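Long-range contact in hydratase ChsH1 (Mycobacterium tuberculosis C, PDB 4WNB), which probably hydrates the steroid enoyl-CoA formed during side-chain degradation of cholesterol, working together with a partner hydratase subunit: residues Thr54-Val59 and Ile76-Gly81. Residues are numbered along the deposited sequence; the frame is centred on the assembly and turned at random.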
ATOM      1  N   THR B  54      11.893   6.054   0.279  1.00 15.53           N
ATOM      2  CA  THR B  54      12.432   4.771   0.705  1.00 16.41           C
ATOM      3  C   THR B  54      13.940   4.910   0.942  1.00 18.63           C
ATOM      4  O   THR B  54      14.478   4.348   1.909  1.00 18.86           O
ATOM      5  CB  THR B  54      12.132   3.676  -0.334  1.00 15.89           C
ATOM      6  OG1 THR B  54      10.709   3.509  -0.445  1.00 14.81           O
ATOM      7  CG2 THR B  54      12.780   2.346   0.026  1.00 16.97           C
ATOM      8  N   ASP B  55      14.626   5.656   0.080  1.00 18.33           N
ATOM      9  CA  ASP B  55      16.045   5.958   0.333  1.00 22.73           C
ATOM     10  C   ASP B  55      16.237   6.538   1.729  1.00 21.90           C
ATOM     11  O   ASP B  55      17.117   6.114   2.476  1.00 22.64           O
ATOM     12  CB  ASP B  55      16.628   6.965  -0.685  1.00 25.81           C
ATOM     13  CG  ASP B  55      16.958   6.342  -2.041  1.00 32.32           C
ATOM     14  OD1 ASP B  55      17.187   5.116  -2.120  1.00 24.83           O
ATOM     15  OD2 ASP B  55      17.010   7.105  -3.034  1.00 33.40           O
ATOM     16  N   THR B  56      15.422   7.533   2.068  1.00 20.19           N
ATOM     17  CA  THR B  56      15.525   8.190   3.360  1.00 21.08           C
ATOM     18  C   THR B  56      15.297   7.175   4.488  1.00 21.18           C
ATOM     19  O   THR B  56      16.017   7.150   5.489  1.00 26.70           O
ATOM     20  CB  THR B  56      14.506   9.335   3.466  1.00 26.36           C
ATOM     21  OG1 THR B  56      14.658  10.209   2.341  1.00 22.75           O
ATOM     22  CG2 THR B  56      14.711  10.131   4.731  1.00 22.70           C
ATOM     23  N   GLY B  57      14.299   6.324   4.301  1.00 19.84           N
ATOM     24  CA  GLY B  57      13.944   5.357   5.324  1.00 20.37           C
ATOM     25  C   GLY B  57      15.013   4.295   5.528  1.00 25.55           C
ATOM     26  O   GLY B  57      15.245   3.846   6.653  1.00 26.53           O
ATOM     27  N   LEU B  58      15.652   3.879   4.438  1.00 21.61           N
ATOM     28  CA  LEU B  58      16.713   2.874   4.535  1.00 24.13           C
ATOM     29  C   LEU B  58      17.975   3.440   5.161  1.00 26.72           C
ATOM     30  O   LEU B  58      18.667   2.751   5.913  1.00 27.28           O
ATOM     31  CB  LEU B  58      17.037   2.309   3.162  1.00 24.91           C
ATOM     32  CG  LEU B  58      15.924   1.501   2.497  1.00 27.61           C
ATOM     33  CD1 LEU B  58      16.349   1.140   1.092  1.00 24.12           C
ATOM     34  CD2 LEU B  58      15.625   0.249   3.328  1.00 26.54           C
ATOM     35  N   VAL B  59      18.275   4.697   4.852  1.00 24.13           N
ATOM     36  CA  VAL B  59      19.435   5.338   5.436  1.00 25.63           C
ATOM     37  C   VAL B  59      19.228   5.419   6.936  1.00 31.80           C
ATOM     38  O   VAL B  59      20.123   5.073   7.719  1.00 30.67           O
ATOM     39  CB  VAL B  59      19.672   6.737   4.840  1.00 25.45           C
ATOM     40  CG1 VAL B  59      20.691   7.501   5.670  1.00 27.10           C
ATOM     41  CG2 VAL B  59      20.149   6.606   3.411  1.00 27.94           C
ATOM     42  N   ILE B  76      18.755  13.878   8.178  1.00 25.80           N
ATOM     43  CA  ILE B  76      19.192  13.006   7.093  1.00 25.22           C
ATOM     44  C   ILE B  76      19.294  13.808   5.800  1.00 25.00           C
ATOM     45  O   ILE B  76      18.299  14.342   5.307  1.00 24.91           O
ATOM     46  CB  ILE B  76      18.235  11.816   6.884  1.00 27.49           C
ATOM     47  CG1 ILE B  76      18.171  10.947   8.153  1.00 25.48           C
ATOM     48  CG2 ILE B  76      18.659  10.992   5.670  1.00 29.23           C
ATOM     49  CD1 ILE B  76      17.200   9.757   8.032  1.00 23.66           C
ATOM     50  N   GLY B  77      20.508  13.903   5.267  1.00 28.18           N
ATOM     51  CA  GLY B  77      20.753  14.639   4.041  1.00 33.03           C
ATOM     52  C   GLY B  77      21.155  13.716   2.909  1.00 34.77           C
ATOM     53  O   GLY B  77      22.112  12.952   3.029  1.00 40.06           O
ATOM     54  N   LEU B  78      20.421  13.788   1.807  1.00 24.99           N
ATOM     55  CA  LEU B  78      20.650  12.908   0.671  1.00 24.82           C
ATOM     56  C   LEU B  78      21.155  13.675  -0.532  1.00 31.52           C
ATOM     57  O   LEU B  78      20.592  14.713  -0.892  1.00 29.03           O
ATOM     58  CB  LEU B  78      19.371  12.174   0.276  1.00 31.65           C
ATOM     59  CG  LEU B  78      18.651  11.298   1.296  1.00 28.17           C
ATOM     60  CD1 LEU B  78      17.541  10.559   0.578  1.00 26.47           C
ATOM     61  CD2 LEU B  78      19.624  10.329   1.973  1.00 34.36           C
ATOM     62  N   ARG B  79      22.221  13.169  -1.148  1.00 30.21           N
ATOM     63  CA  ARG B  79      22.578  13.582  -2.498  1.00 31.74           C
ATOM     64  C   ARG B  79      22.246  12.426  -3.420  1.00 27.03           C
ATOM     65  O   ARG B  79      22.773  11.328  -3.253  1.00 30.67           O
ATOM     66  CB  ARG B  79      24.057  13.963  -2.618  1.00 36.65           C
ATOM     67  CG  ARG B  79      24.408  14.463  -4.017  1.00 44.24           C
ATOM     68  CD  ARG B  79      25.746  15.196  -4.064  1.00 50.91           C
ATOM     69  NE  ARG B  79      26.891  14.289  -4.114  1.00 56.56           N
ATOM     70  CZ  ARG B  79      27.634  13.955  -3.061  1.00 59.71           C
ATOM     71  NH1 ARG B  79      27.353  14.444  -1.859  1.00 59.23           N
ATOM     72  NH2 ARG B  79      28.660  13.127  -3.205  1.00 60.89           N
ATOM     73  N   LEU B  80      21.363  12.671  -4.381  1.00 29.80           N
ATOM     74  CA  LEU B  80      20.803  11.596  -5.192  1.00 30.71           C
ATOM     75  C   LEU B  80      21.696  11.210  -6.368  1.00 33.71           C
ATOM     76  O   LEU B  80      22.223  12.073  -7.075  1.00 38.36           O
ATOM     77  CB  LEU B  80      19.415  11.988  -5.699  1.00 30.22           C
ATOM     78  CG  LEU B  80      18.437  12.418  -4.604  1.00 32.59           C
ATOM     79  CD1 LEU B  80      17.133  12.854  -5.223  1.00 33.33           C
ATOM     80  CD2 LEU B  80      18.195  11.279  -3.614  1.00 32.05           C
ATOM     81  N   GLY B  81      21.856   9.906  -6.577  1.00 26.41           N
ATOM     82  CA  GLY B  81      22.720   9.409  -7.634  1.00 27.02           C
ATOM     83  C   GLY B  81      22.018   8.556  -8.680  1.00 31.59           C
ATOM     84  O   GLY B  81      20.897   8.863  -9.117  1.00 29.14           O
TER
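In this hot-dog fold a long central helix is wrapped by an antiparallel sheet, and the contact between Val59 of that helix and Ile76 and Leu78 of strand 72-80 is part of its buried core. The axes of helix piece 54-59 and strand piece 76-80 run at 127° and come within 9.4 Å, a gap filled by Val59, Ile76 and Leu78, with Thr56 and the Asp55 methylene, and no hydrogen bond crosses it. Val59 straddles two strand residues: with CG1 anti to the backbone N (chi1 168°), that methyl meets Ile76 CG2 at 4.0 Å, while its CG2 lies 4.0 Å from Leu78 CD2. The beta-branch thus gives each strand side chain its own methyl. Leu78 forks likewise: CD2 faces Val59, and CD1 lies 3.9 Å from Asp55 CB and 3.4 Å from Thr56 OG1. The hydroxyl is satisfied by a hydrogen bond to Ile52 O one turn back, so meeting a methyl should cost it little; Thr56 CG2 faces Ile76, 4.1 Å from Ile76 CG2. Ile76 CD1 extends farther, to 3.8 Å from Thr56 O. Asp55 offers its methylene to the strand, and its buried carboxylate is bonded through OD1 to His117 NE2. Leu80 turns its end to the helix, CD2 4.4 Å from Asp55 OD2, touches Ile52 of helix 52-67 and, with Gly81, meets the bound steroid-CoA. Strand 115-125 flanks this layer, pairing with Gly77, Arg79 and Gly81 and setting Ala120 against Val59 and Leu78; along Ile76-Arg79, an antiparallel strand of a different protein in the assembly continues the sheet.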